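Local coordinates for putative uncharacterized protein (Methanosarcina barkeri str. Fusaro, PDB 3P43) that probably acts as a manganese-dependent phosphoesterase that trims the 3' ends of nucleic acid strands during DNA repair, at residues Y44-E49 with W145-K150; L48-V53 with L111-R116; A82-E87 with W103-F108; E109-K112 with I118-S121. All coordinates share one frame; numbering follows the deposited sequence.

Contact 1 (Y44-E49 with W145-K150); sequences YDFRLE and WLFFKK. With MN (manganese (II) ion), chain B.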
loop_
_atom_site.group_PDB
_atom_site.type_symbol
_atom_site.label_atom_id
_atom_site.label_comp_id
_atom_site.label_asym_id
_atom_site.label_seq_id
_atom_site.Cartn_x
_atom_site.Cartn_y
_atom_site.Cartn_z
ATOM N N TYR A 44 -4.666 0.695 -6.888
ATOM C CA TYR A 44 -4.849 0.489 -5.464
ATOM C C TYR A 44 -3.733 1.147 -4.687
ATOM O O TYR A 44 -2.553 0.959 -4.980
ATOM C CB TYR A 44 -4.938 -1.003 -5.138
ATOM C CG TYR A 44 -6.215 -1.643 -5.637
ATOM C CD1 TYR A 44 -7.261 -1.919 -4.765
ATOM C CD2 TYR A 44 -6.379 -1.959 -6.984
ATOM C CE1 TYR A 44 -8.436 -2.494 -5.213
ATOM C CE2 TYR A 44 -7.556 -2.538 -7.444
ATOM C CZ TYR A 44 -8.580 -2.803 -6.554
ATOM O OH TYR A 44 -9.749 -3.378 -6.992
ATOM N N ASP A 45 -4.113 1.947 -3.704
ATOM C CA ASP A 45 -3.130 2.569 -2.839
ATOM C C ASP A 45 -2.964 1.713 -1.593
ATOM O O ASP A 45 -3.928 1.436 -0.878
ATOM C CB ASP A 45 -3.531 4.001 -2.503
ATOM C CG ASP A 45 -3.453 4.914 -3.707
ATOM O OD1 ASP A 45 -2.365 5.006 -4.309
ATOM O OD2 ASP A 45 -4.471 5.533 -4.062
ATOM N N PHE A 46 -1.733 1.260 -1.381
ATOM C CA PHE A 46 -1.380 0.442 -0.235
ATOM C C PHE A 46 -0.624 1.309 0.776
ATOM O O PHE A 46 0.397 1.904 0.443
ATOM C CB PHE A 46 -0.518 -0.744 -0.685
ATOM C CG PHE A 46 -0.037 -1.596 0.444
ATOM C CD1 PHE A 46 -0.892 -2.486 1.068
ATOM C CD2 PHE A 46 1.267 -1.501 0.889
ATOM C CE1 PHE A 46 -0.456 -3.264 2.113
ATOM C CE2 PHE A 46 1.710 -2.283 1.934
ATOM C CZ PHE A 46 0.847 -3.162 2.552
ATOM N N ARG A 47 -1.133 1.383 2.001
ATOM C CA ARG A 47 -0.580 2.292 3.001
ATOM C C ARG A 47 -0.266 1.595 4.317
ATOM O O ARG A 47 -1.078 0.829 4.834
ATOM C CB ARG A 47 -1.554 3.436 3.279
ATOM C CG ARG A 47 -2.087 4.137 2.047
ATOM C CD ARG A 47 -2.919 5.335 2.456
ATOM N NE ARG A 47 -3.819 5.748 1.395
ATOM C CZ ARG A 47 -3.444 6.467 0.346
ATOM N NH1 ARG A 47 -2.180 6.849 0.227
ATOM N NH2 ARG A 47 -4.333 6.798 -0.581
ATOM N N LEU A 48 0.910 1.890 4.861
ATOM C CA LEU A 48 1.343 1.343 6.143
ATOM C C LEU A 48 1.573 2.479 7.126
ATOM O O LEU A 48 2.239 3.467 6.799
ATOM C CB LEU A 48 2.656 0.574 5.985
ATOM C CG LEU A 48 2.657 -0.745 5.221
ATOM C CD1 LEU A 48 4.090 -1.208 4.990
ATOM C CD2 LEU A 48 1.857 -1.808 5.964
ATOM N N GLU A 49 1.030 2.343 8.328
ATOM C CA GLU A 49 1.279 3.337 9.363
ATOM C C GLU A 49 2.695 3.188 9.884
ATOM O O GLU A 49 3.052 2.154 10.451
ATOM C CB GLU A 49 0.293 3.219 10.525
ATOM C CG GLU A 49 0.630 4.161 11.677
ATOM C CD GLU A 49 -0.323 4.039 12.849
ATOM O OE1 GLU A 49 -1.408 3.444 12.677
ATOM O OE2 GLU A 49 0.013 4.546 13.942
ATOM N N TRP A 145 8.940 -0.680 -6.269
ATOM C CA TRP A 145 9.090 -1.771 -5.321
ATOM C C TRP A 145 8.416 -3.026 -5.826
ATOM O O TRP A 145 7.321 -2.967 -6.396
ATOM C CB TRP A 145 8.461 -1.398 -3.984
ATOM C CG TRP A 145 9.075 -0.219 -3.315
ATOM C CD1 TRP A 145 9.069 1.071 -3.758
ATOM C CD2 TRP A 145 9.763 -0.212 -2.061
ATOM N NE1 TRP A 145 9.714 1.880 -2.860
ATOM C CE2 TRP A 145 10.151 1.119 -1.808
ATOM C CE3 TRP A 145 10.090 -1.200 -1.126
ATOM C CZ2 TRP A 145 10.857 1.488 -0.659
ATOM C CZ3 TRP A 145 10.790 -0.835 0.011
ATOM C CH2 TRP A 145 11.165 0.500 0.234
ATOM N N LEU A 146 9.068 -4.162 -5.613
ATOM C CA LEU A 146 8.448 -5.460 -5.863
ATOM C C LEU A 146 7.589 -5.835 -4.658
ATOM O O LEU A 146 8.084 -5.905 -3.535
ATOM C CB LEU A 146 9.517 -6.526 -6.071
ATOM C CG LEU A 146 8.980 -7.870 -6.551
ATOM C CD1 LEU A 146 8.629 -7.743 -8.011
ATOM C CD2 LEU A 146 10.011 -8.962 -6.342
ATOM N N PHE A 147 6.308 -6.094 -4.897
ATOM C CA PHE A 147 5.347 -6.304 -3.820
ATOM C C PHE A 147 4.731 -7.705 -3.895
ATOM O O PHE A 147 4.152 -8.075 -4.910
ATOM C CB PHE A 147 4.257 -5.231 -3.927
ATOM C CG PHE A 147 3.204 -5.297 -2.855
ATOM C CD1 PHE A 147 3.512 -5.727 -1.573
ATOM C CD2 PHE A 147 1.907 -4.888 -3.124
ATOM C CE1 PHE A 147 2.541 -5.769 -0.588
ATOM C CE2 PHE A 147 0.929 -4.929 -2.144
ATOM C CZ PHE A 147 1.247 -5.372 -0.873
ATOM N N PHE A 148 4.847 -8.487 -2.826
ATOM C CA PHE A 148 4.291 -9.838 -2.843
ATOM C C PHE A 148 4.028 -10.427 -1.460
ATOM O O PHE A 148 4.568 -9.968 -0.457
ATOM C CB PHE A 148 5.193 -10.787 -3.651
ATOM C CG PHE A 148 6.591 -10.920 -3.102
ATOM C CD1 PHE A 148 6.913 -11.943 -2.229
ATOM C CD2 PHE A 148 7.584 -10.025 -3.474
ATOM C CE1 PHE A 148 8.200 -12.073 -1.727
ATOM C CE2 PHE A 148 8.874 -10.149 -2.980
ATOM C CZ PHE A 148 9.180 -11.174 -2.103
ATOM N N LYS A 149 3.194 -11.462 -1.427
ATOM C CA LYS A 149 2.931 -12.209 -0.207
ATOM C C LYS A 149 3.934 -13.351 -0.089
ATOM O O LYS A 149 4.133 -14.103 -1.039
ATOM C CB LYS A 149 1.509 -12.769 -0.213
ATOM C CG LYS A 149 1.160 -13.536 1.054
ATOM C CD LYS A 149 -0.243 -14.105 1.006
ATOM C CE LYS A 149 -0.515 -14.961 2.234
ATOM N NZ LYS A 149 -1.915 -15.449 2.249
ATOM N N LYS A 150 4.563 -13.477 1.075
ATOM C CA LYS A 150 5.571 -14.517 1.291
ATOM C C LYS A 150 4.968 -15.919 1.179
ATOM O O LYS A 150 3.863 -16.178 1.664
ATOM C CB LYS A 150 6.261 -14.328 2.644
ATOM C CG LYS A 150 7.774 -14.232 2.564
ATOM C CD LYS A 150 8.366 -13.776 3.883
ATOM C CE LYS A 150 9.882 -13.670 3.815
ATOM N NZ LYS A 150 10.523 -15.009 3.700
HETATM MN MN MN B . -3.730 6.796 -5.746
#

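Contact 2 (L48-V53 with L111-R116); sequences LEMDGV and LKREER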
loop_
_atom_site.group_PDB
_atom_site.type_symbol
_atom_site.label_atom_id
_atom_site.label_comp_id
_atom_site.label_asym_id
_atom_site.label_seq_id
_atom_site.Cartn_x
_atom_site.Cartn_y
_atom_site.Cartn_z
ATOM N N LEU A 48 0.910 1.890 4.861
ATOM C CA LEU A 48 1.343 1.343 6.143
ATOM C C LEU A 48 1.573 2.479 7.126
ATOM O O LEU A 48 2.239 3.467 6.799
ATOM C CB LEU A 48 2.656 0.574 5.985
ATOM C CG LEU A 48 2.657 -0.745 5.221
ATOM C CD1 LEU A 48 4.090 -1.208 4.990
ATOM C CD2 LEU A 48 1.857 -1.808 5.964
ATOM N N GLU A 49 1.030 2.343 8.328
ATOM C CA GLU A 49 1.279 3.337 9.363
ATOM C C GLU A 49 2.695 3.188 9.884
ATOM O O GLU A 49 3.052 2.154 10.451
ATOM C CB GLU A 49 0.293 3.219 10.525
ATOM C CG GLU A 49 0.630 4.161 11.677
ATOM C CD GLU A 49 -0.323 4.039 12.849
ATOM O OE1 GLU A 49 -1.408 3.444 12.677
ATOM O OE2 GLU A 49 0.013 4.546 13.942
ATOM N N MET A 50 3.500 4.220 9.657
ATOM C CA MET A 50 4.844 4.313 10.200
ATOM C C MET A 50 5.030 5.724 10.733
ATOM O O MET A 50 4.657 6.691 10.071
ATOM C CB MET A 50 5.878 4.070 9.097
ATOM C CG MET A 50 5.646 2.816 8.274
ATOM S SD MET A 50 6.770 1.486 8.731
ATOM C CE MET A 50 6.346 0.246 7.524
ATOM N N ASP A 51 5.607 5.840 11.922
ATOM C CA ASP A 51 5.970 7.139 12.474
ATOM C C ASP A 51 4.827 8.148 12.406
ATOM O O ASP A 51 5.041 9.314 12.089
ATOM C CB ASP A 51 7.198 7.692 11.750
ATOM C CG ASP A 51 8.459 6.892 12.044
ATOM O OD1 ASP A 51 8.910 6.899 13.211
ATOM O OD2 ASP A 51 9.003 6.260 11.109
ATOM N N GLY A 52 3.615 7.690 12.691
ATOM C CA GLY A 52 2.470 8.581 12.769
ATOM C C GLY A 52 1.835 8.971 11.447
ATOM O O GLY A 52 0.766 9.582 11.435
ATOM N N VAL A 53 2.487 8.642 10.333
ATOM C CA VAL A 53 1.883 8.874 9.025
ATOM C C VAL A 53 1.653 7.567 8.267
ATOM O O VAL A 53 2.008 6.489 8.742
ATOM C CB VAL A 53 2.704 9.859 8.147
ATOM C CG1 VAL A 53 2.853 11.201 8.843
ATOM C CG2 VAL A 53 4.064 9.266 7.773
ATOM N N LEU A 111 8.048 -6.637 10.689
ATOM C CA LEU A 111 9.055 -7.666 10.900
ATOM C C LEU A 111 10.449 -7.145 10.605
ATOM O O LEU A 111 11.413 -7.534 11.253
ATOM C CB LEU A 111 8.761 -8.894 10.035
ATOM C CG LEU A 111 7.365 -9.485 10.244
ATOM C CD1 LEU A 111 7.183 -10.733 9.402
ATOM C CD2 LEU A 111 7.127 -9.783 11.721
ATOM N N LYS A 112 10.542 -6.247 9.633
ATOM C CA LYS A 112 11.828 -5.770 9.152
ATOM C C LYS A 112 11.615 -4.491 8.360
ATOM O O LYS A 112 10.619 -4.351 7.649
ATOM C CB LYS A 112 12.473 -6.840 8.263
ATOM C CG LYS A 112 13.807 -6.456 7.634
ATOM C CD LYS A 112 14.271 -7.544 6.663
ATOM C CE LYS A 112 15.536 -7.152 5.910
ATOM N NZ LYS A 112 16.774 -7.649 6.570
ATOM N N ARG A 113 12.539 -3.550 8.498
ATOM C CA ARG A 113 12.503 -2.347 7.680
ATOM C C ARG A 113 13.889 -1.793 7.463
ATOM O O ARG A 113 14.634 -1.543 8.413
ATOM C CB ARG A 113 11.612 -1.257 8.281
ATOM C CG ARG A 113 11.746 0.063 7.534
ATOM C CD ARG A 113 10.572 0.998 7.753
ATOM N NE ARG A 113 10.683 2.182 6.903
ATOM C CZ ARG A 113 10.236 3.391 7.231
ATOM N NH1 ARG A 113 9.647 3.587 8.400
ATOM N NH2 ARG A 113 10.392 4.408 6.393
ATOM N N GLU A 114 14.223 -1.596 6.197
ATOM C CA GLU A 114 15.486 -1.001 5.813
ATOM C C GLU A 114 15.194 -0.104 4.628
ATOM O O GLU A 114 14.079 -0.109 4.114
ATOM C CB GLU A 114 16.507 -2.093 5.463
ATOM C CG GLU A 114 16.976 -2.886 6.679
ATOM C CD GLU A 114 17.806 -4.112 6.324
ATOM O OE1 GLU A 114 17.862 -4.485 5.128
ATOM O OE2 GLU A 114 18.397 -4.706 7.257
ATOM N N GLU A 115 16.178 0.679 4.206
ATOM C CA GLU A 115 15.977 1.618 3.110
ATOM C C GLU A 115 15.297 0.961 1.897
ATOM O O GLU A 115 14.354 1.519 1.324
ATOM C CB GLU A 115 17.309 2.266 2.715
ATOM C CG GLU A 115 17.261 3.155 1.479
ATOM C CD GLU A 115 16.470 4.440 1.677
ATOM O OE1 GLU A 115 15.927 4.658 2.782
ATOM O OE2 GLU A 115 16.396 5.237 0.713
ATOM N N ARG A 116 15.754 -0.233 1.524
ATOM C CA ARG A 116 15.249 -0.900 0.323
ATOM C C ARG A 116 14.371 -2.120 0.575
ATOM O O ARG A 116 14.104 -2.892 -0.347
ATOM C CB ARG A 116 16.405 -1.328 -0.582
ATOM C CG ARG A 116 17.024 -0.216 -1.405
ATOM C CD ARG A 116 17.855 -0.809 -2.537
ATOM N NE ARG A 116 18.593 -1.984 -2.095
ATOM C CZ ARG A 116 18.256 -3.239 -2.376
ATOM N NH1 ARG A 116 17.192 -3.497 -3.126
ATOM N NH2 ARG A 116 19.000 -4.239 -1.916
HETATM O O HOH W 1 8.922 6.220 8.484
#

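Contact 3 (A82-E87 with W103-F108); sequences AYADFE and WDRGTF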
loop_
_atom_site.group_PDB
_atom_site.type_symbol
_atom_site.label_atom_id
_atom_site.label_comp_id
_atom_site.label_asym_id
_atom_site.label_seq_id
_atom_site.Cartn_x
_atom_site.Cartn_y
_atom_site.Cartn_z
ATOM N N ALA A 82 -5.409 9.937 9.332
ATOM C CA ALA A 82 -6.867 10.002 9.250
ATOM C C ALA A 82 -7.396 9.589 7.876
ATOM O O ALA A 82 -8.587 9.310 7.711
ATOM C CB ALA A 82 -7.354 11.392 9.614
ATOM N N TYR A 83 -6.504 9.547 6.894
ATOM C CA TYR A 83 -6.877 9.168 5.542
ATOM C C TYR A 83 -7.238 7.687 5.461
ATOM O O TYR A 83 -7.915 7.262 4.530
ATOM C CB TYR A 83 -5.748 9.495 4.568
ATOM C CG TYR A 83 -6.221 9.770 3.159
ATOM C CD1 TYR A 83 -6.928 10.924 2.862
ATOM C CD2 TYR A 83 -5.955 8.882 2.128
ATOM C CE1 TYR A 83 -7.364 11.183 1.577
ATOM C CE2 TYR A 83 -6.379 9.132 0.843
ATOM C CZ TYR A 83 -7.083 10.286 0.572
ATOM O OH TYR A 83 -7.513 10.546 -0.707
ATOM N N ALA A 84 -6.789 6.907 6.441
ATOM C CA ALA A 84 -7.111 5.482 6.491
ATOM C C ALA A 84 -8.618 5.255 6.618
ATOM O O ALA A 84 -9.121 4.155 6.385
ATOM C CB ALA A 84 -6.376 4.811 7.637
ATOM N N ASP A 85 -9.332 6.308 6.991
ATOM C CA ASP A 85 -10.768 6.226 7.204
ATOM C C ASP A 85 -11.554 6.806 6.034
ATOM O O ASP A 85 -12.781 6.772 6.042
ATOM C CB ASP A 85 -11.151 6.986 8.477
ATOM C CG ASP A 85 -10.768 6.244 9.738
ATOM O OD1 ASP A 85 -10.706 4.996 9.708
ATOM O OD2 ASP A 85 -10.547 6.913 10.769
ATOM N N PHE A 86 -10.861 7.354 5.036
ATOM C CA PHE A 86 -11.565 8.089 3.999
ATOM C C PHE A 86 -12.080 7.262 2.825
ATOM O O PHE A 86 -11.352 6.475 2.225
ATOM C CB PHE A 86 -10.775 9.279 3.459
ATOM C CG PHE A 86 -11.536 10.041 2.425
ATOM C CD1 PHE A 86 -12.530 10.936 2.805
ATOM C CD2 PHE A 86 -11.333 9.805 1.080
ATOM C CE1 PHE A 86 -13.268 11.616 1.864
ATOM C CE2 PHE A 86 -12.066 10.488 0.123
ATOM C CZ PHE A 86 -13.037 11.394 0.514
ATOM N N GLU A 87 -13.343 7.508 2.492
ATOM C CA GLU A 87 -14.057 6.803 1.447
ATOM C C GLU A 87 -15.032 7.817 0.867
ATOM O O GLU A 87 -15.914 8.308 1.571
ATOM C CB GLU A 87 -14.797 5.622 2.071
ATOM C CG GLU A 87 -15.491 4.679 1.124
ATOM C CD GLU A 87 -15.779 3.341 1.789
ATOM O OE1 GLU A 87 -16.780 3.236 2.533
ATOM O OE2 GLU A 87 -14.988 2.397 1.588
ATOM N N TRP A 103 -10.745 -0.842 0.300
ATOM C CA TRP A 103 -10.740 -2.210 -0.205
ATOM C C TRP A 103 -10.395 -3.213 0.891
ATOM O O TRP A 103 -10.979 -4.294 0.956
ATOM C CB TRP A 103 -9.751 -2.338 -1.355
ATOM C CG TRP A 103 -9.731 -3.687 -2.018
ATOM C CD1 TRP A 103 -10.610 -4.152 -2.953
ATOM C CD2 TRP A 103 -8.760 -4.729 -1.830
ATOM N NE1 TRP A 103 -10.258 -5.419 -3.347
ATOM C CE2 TRP A 103 -9.125 -5.795 -2.674
ATOM C CE3 TRP A 103 -7.625 -4.865 -1.024
ATOM C CZ2 TRP A 103 -8.400 -6.981 -2.732
ATOM C CZ3 TRP A 103 -6.902 -6.044 -1.088
ATOM C CH2 TRP A 103 -7.291 -7.084 -1.935
ATOM N N ASP A 104 -9.435 -2.858 1.741
ATOM C CA ASP A 104 -9.134 -3.654 2.924
ATOM C C ASP A 104 -8.593 -2.748 4.023
ATOM O O ASP A 104 -8.143 -1.632 3.765
ATOM C CB ASP A 104 -8.123 -4.764 2.612
ATOM C CG ASP A 104 -8.080 -5.844 3.692
ATOM O OD1 ASP A 104 -9.010 -5.915 4.519
ATOM O OD2 ASP A 104 -7.116 -6.633 3.710
ATOM N N ARG A 105 -8.635 -3.237 5.252
ATOM C CA ARG A 105 -8.182 -2.455 6.387
ATOM C C ARG A 105 -7.837 -3.376 7.550
ATOM O O ARG A 105 -8.542 -4.348 7.815
ATOM C CB ARG A 105 -9.264 -1.454 6.802
ATOM C CG ARG A 105 -8.793 -0.442 7.828
ATOM C CD ARG A 105 -9.951 0.198 8.567
ATOM N NE ARG A 105 -9.466 0.892 9.756
ATOM C CZ ARG A 105 -8.999 2.135 9.748
ATOM N NH1 ARG A 105 -8.972 2.819 8.614
ATOM N NH2 ARG A 105 -8.567 2.692 10.873
ATOM N N GLY A 106 -6.747 -3.080 8.245
ATOM C CA GLY A 106 -6.368 -3.918 9.358
ATOM C C GLY A 106 -5.211 -3.358 10.148
ATOM O O GLY A 106 -4.912 -2.168 10.087
ATOM N N THR A 107 -4.563 -4.239 10.896
ATOM C CA THR A 107 -3.358 -3.896 11.630
ATOM C C THR A 107 -2.238 -4.772 11.105
ATOM O O THR A 107 -2.473 -5.704 10.330
ATOM C CB THR A 107 -3.520 -4.166 13.126
ATOM O OG1 THR A 107 -3.919 -5.528 13.319
ATOM C CG2 THR A 107 -4.580 -3.234 13.731
ATOM N N PHE A 108 -1.018 -4.472 11.522
ATOM C CA PHE A 108 0.122 -5.251 11.077
ATOM C C PHE A 108 1.247 -5.233 12.097
ATOM O O PHE A 108 1.326 -4.330 12.931
ATOM C CB PHE A 108 0.617 -4.752 9.717
ATOM C CG PHE A 108 1.306 -3.422 9.765
ATOM C CD1 PHE A 108 2.689 -3.348 9.861
ATOM C CD2 PHE A 108 0.579 -2.245 9.703
ATOM C CE1 PHE A 108 3.333 -2.125 9.896
ATOM C CE2 PHE A 108 1.219 -1.016 9.737
ATOM C CZ PHE A 108 2.598 -0.958 9.837
#

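Contact 4 (E109-K112 with I118-S121); sequences ELLK and IVVS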
loop_
_atom_site.group_PDB
_atom_site.type_symbol
_atom_site.label_atom_id
_atom_site.label_comp_id
_atom_site.label_asym_id
_atom_site.label_seq_id
_atom_site.Cartn_x
_atom_site.Cartn_y
_atom_site.Cartn_z
ATOM N N GLU A 109 2.099 -6.253 12.029
ATOM C CA GLU A 109 3.313 -6.320 12.825
ATOM C C GLU A 109 4.478 -6.119 11.873
ATOM O O GLU A 109 4.561 -6.787 10.840
ATOM C CB GLU A 109 3.424 -7.676 13.523
ATOM C CG GLU A 109 2.407 -7.882 14.640
ATOM C CD GLU A 109 2.059 -9.347 14.882
ATOM O OE1 GLU A 109 1.970 -10.122 13.902
ATOM O OE2 GLU A 109 1.852 -9.718 16.059
ATOM N N LEU A 110 5.365 -5.187 12.207
ATOM C CA LEU A 110 6.509 -4.891 11.357
ATOM C C LEU A 110 7.646 -5.846 11.676
ATOM O O LEU A 110 8.148 -5.865 12.796
ATOM C CB LEU A 110 6.968 -3.446 11.554
ATOM C CG LEU A 110 8.181 -2.983 10.747
ATOM C CD1 LEU A 110 7.830 -2.862 9.269
ATOM C CD2 LEU A 110 8.713 -1.659 11.286
ATOM N N LEU A 111 8.048 -6.637 10.689
ATOM C CA LEU A 111 9.055 -7.666 10.900
ATOM C C LEU A 111 10.449 -7.145 10.605
ATOM O O LEU A 111 11.413 -7.534 11.253
ATOM C CB LEU A 111 8.761 -8.894 10.035
ATOM C CG LEU A 111 7.365 -9.485 10.244
ATOM C CD1 LEU A 111 7.183 -10.733 9.402
ATOM C CD2 LEU A 111 7.127 -9.783 11.721
ATOM N N LYS A 112 10.542 -6.247 9.633
ATOM C CA LYS A 112 11.828 -5.770 9.152
ATOM C C LYS A 112 11.615 -4.491 8.360
ATOM O O LYS A 112 10.619 -4.351 7.649
ATOM C CB LYS A 112 12.473 -6.840 8.263
ATOM C CG LYS A 112 13.807 -6.456 7.634
ATOM C CD LYS A 112 14.271 -7.544 6.663
ATOM C CE LYS A 112 15.536 -7.152 5.910
ATOM N NZ LYS A 112 16.774 -7.649 6.570
ATOM N N ILE A 118 11.013 -3.820 3.152
ATOM C CA ILE A 118 10.027 -3.797 4.220
ATOM C C ILE A 118 9.302 -5.135 4.264
ATOM O O ILE A 118 8.821 -5.627 3.242
ATOM C CB ILE A 118 9.020 -2.648 4.037
ATOM C CG1 ILE A 118 9.756 -1.304 4.076
ATOM C CG2 ILE A 118 7.945 -2.707 5.109
ATOM C CD1 ILE A 118 8.867 -0.089 3.927
ATOM N N VAL A 119 9.250 -5.735 5.448
ATOM C CA VAL A 119 8.542 -6.993 5.635
ATOM C C VAL A 119 7.552 -6.826 6.778
ATOM O O VAL A 119 7.925 -6.405 7.869
ATOM C CB VAL A 119 9.503 -8.145 5.966
ATOM C CG1 VAL A 119 8.741 -9.476 6.016
ATOM C CG2 VAL A 119 10.633 -8.205 4.953
ATOM N N VAL A 120 6.293 -7.155 6.525
ATOM C CA VAL A 120 5.239 -6.944 7.513
ATOM C C VAL A 120 4.281 -8.131 7.590
ATOM O O VAL A 120 4.060 -8.825 6.603
ATOM C CB VAL A 120 4.421 -5.687 7.184
ATOM C CG1 VAL A 120 5.298 -4.464 7.233
ATOM C CG2 VAL A 120 3.771 -5.828 5.807
ATOM N N SER A 121 3.720 -8.366 8.769
ATOM C CA SER A 121 2.674 -9.368 8.901
ATOM C C SER A 121 1.321 -8.667 8.971
ATOM O O SER A 121 1.031 -7.954 9.930
ATOM C CB SER A 121 2.894 -10.230 10.139
ATOM O OG SER A 121 1.891 -11.219 10.235
HETATM O O HOH W 2 -0.171 -9.460 12.053
#

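Contact 1 (Y44-E49 with W145-K150)
Phe46 and Phe147 point their rings at one another across the barrel interior, from strands whose CA atoms here are 10.2 Å apart. In both, CG lies anti to the backbone N (chi1 176° in Phe46), which carries each ring inward toward the other strand. Phe147 arrives with its far end: CZ sits over the centre of the Phe46 ring, 4.0 Å from Phe46 CE1. The planes are inclined by 39°, neither stacked nor perpendicular. Flat, wholly apolar rings suit this place, since they span the gap without bringing in a polar atom to satisfy. An alanine in place of Phe46 would remove the ring beneath Phe147 CZ, and would probably open a gap and let the Phe147 ring turn. Val34 packs on Phe46, while Ala73 and Leu133 pack on Phe147. The residues on either side of Phe46 face the other way. Asp45 OD2 binds manganese at 2.2 Å, and the Arg47 guanidinium lays one face over Asp45 CB; its NH2 forms a long salt bridge with OD2, which lies well out of the guanidinium plane. In this beta barrel the two rings help fill the inside, while the opposite face of the strand joins His37 and His43 in the manganese site.

Contact 2 (L48-V53 with L111-R116)
Strand 42-50 and the end of strand 98-114 do not pair here; their CA atoms come no nearer than 10.5 Å, at Met50 and Arg113, so side chains and one water bridge them. Residues 48-53 turn back through a type I' beta turn from Met50 to Val53, closing the hairpin of strands 42-50 and 53-59, with Met50 N to Val53 O and Val53 N to Met50 O each at 2.9 Å. Both central residues, Asp51 and Gly52, have positive phi, which glycine accepts easily and aspartate better than most. Arg113 reaches across extended from CG to NE, a chi1 of 171° directing it off its strand, and its length suits that span. Met50 bends at chi2, its SD 3.6 Å from Arg113 NH1 and oblique to the guanidinium; it thus has apolar packing at its methyl end and a charged neighbour at its sulfur. Asp51 supplies the opposite charge at the guanidinium edge, its carboxylate plane turned 55° from that of Arg113. The direct ion pair, Asp51 OD2 to Arg113 NH1, is long at 3.9 Å. A water in the guanidinium plane completes the link, donating to Asp51 OD2 at 2.6 Å and accepting from Arg113 NH1 at 2.7 Å.

Contact 3 (A82-E87 with W103-F108)
With chi1 at -170° Arg105 turns CG opposite its amide nitrogen and runs extended as far as NE, which lifts its guanidinium off strand 98-114 toward Ala84 and Asp85. The CB of Asp85 is directed away from the strand, but with CG beside the backbone N (chi1 -74°) the carboxylate swings back over the arginine. OD1 of Asp85 therefore lies above one guanidinium face, 3.0 Å from Arg105 NH1, with the two planes only 24° apart. This is a salt bridge of charges laid over one another, without the end-on fit in which N-H groups point into the carboxylate. Ala84 occupies the edge: its carbonyl O is near the guanidinium plane, but the angle is poor for a hydrogen bond. Ala84 CB comes to 3.4 Å from Arg105 NH1, a closeness that suits a small residue. Residues 82-85 are the end of a 3-10 segment, with Asp85 N bonded to Ala82 O and Phe86 N to Tyr83 O, and Gln35 NE2 holds the carbonyls of Tyr83 and Phe86. On the strand, Trp103 and Asp104 form a classic bulge opposite Val34, and the Asp104 carboxylate receives the backbone N-H groups of Lys125, Glu126 and Leu127. Overall, a surface salt bridge ties a 3-10 connection to the outside of a beta barrel, with the Ala84 side chain about 14 Å from the manganese.

Contact 4 (E109-K112 with I118-S121)
Glu109 to Lys112 and Ile118 to Ser121 pair as the two arms of an antiparallel beta hairpin, interrupted by a classic bulge in which Leu111 and Lys112 both face Val119. Among the backbone bonds, Glu109 and Ser121 form a hydrogen-bonded pair, Ser121 N to Glu109 O being nearly straight at 2.7 Å. At the bulge one acceptor serves two donors: Val119 O takes Leu111 N at 2.8 Å and Lys112 N at 3.2 Å. Val119 N returns a bond to Lys112 O. The apolar contacts fall on two faces. On one, Leu110 CD1 meets Val120 CG1 at 3.6 Å, beside Leu48 and Met50 of the barrel interior. On the other, Val119 splits its branches: CG1, anti to the backbone N (chi1 -174°), touches Leu111 CD1 at 3.9 Å, while CG2 lies against Lys112 CB and CD. A beta-branched residue thus serves both bulge side chains at once. With a glycine at Val119 both methyls go, and the Leu111 tip and the Lys112 stem would probably lose their support and move more freely. Polar groups close the far end, where a water donates to Glu109 OE1 and to Ser121 O, each at 2.9 Å.

All four contacts involve one curled antiparallel sheet, though residues 82-87 of contact 3 lie in a connecting loop, and strand 98-114 runs through contacts 2, 3 and 4. Contacts 2 and 4 are the nearest pair, with centres about 8 Å apart; Met50 CE packs 4.1 Å from Ile118 CG2. Leu48, on the strand shared by contacts 1 and 2, reaches contact 4 with its CD1 4.1 Å from Val120 CG1, so the interior around contact 1 continues to the hairpin. Contact 3 lies about 17 Å from contact 4 between centres, yet Phe108 CD1 comes 3.9 Å from Val120 CG1. Asp45 of contact 1 binds the manganese together with His37 and His43, and the loop of contact 3 approaches that side, Tyr83 CE2 being 3.4 Å from Arg47 NH2.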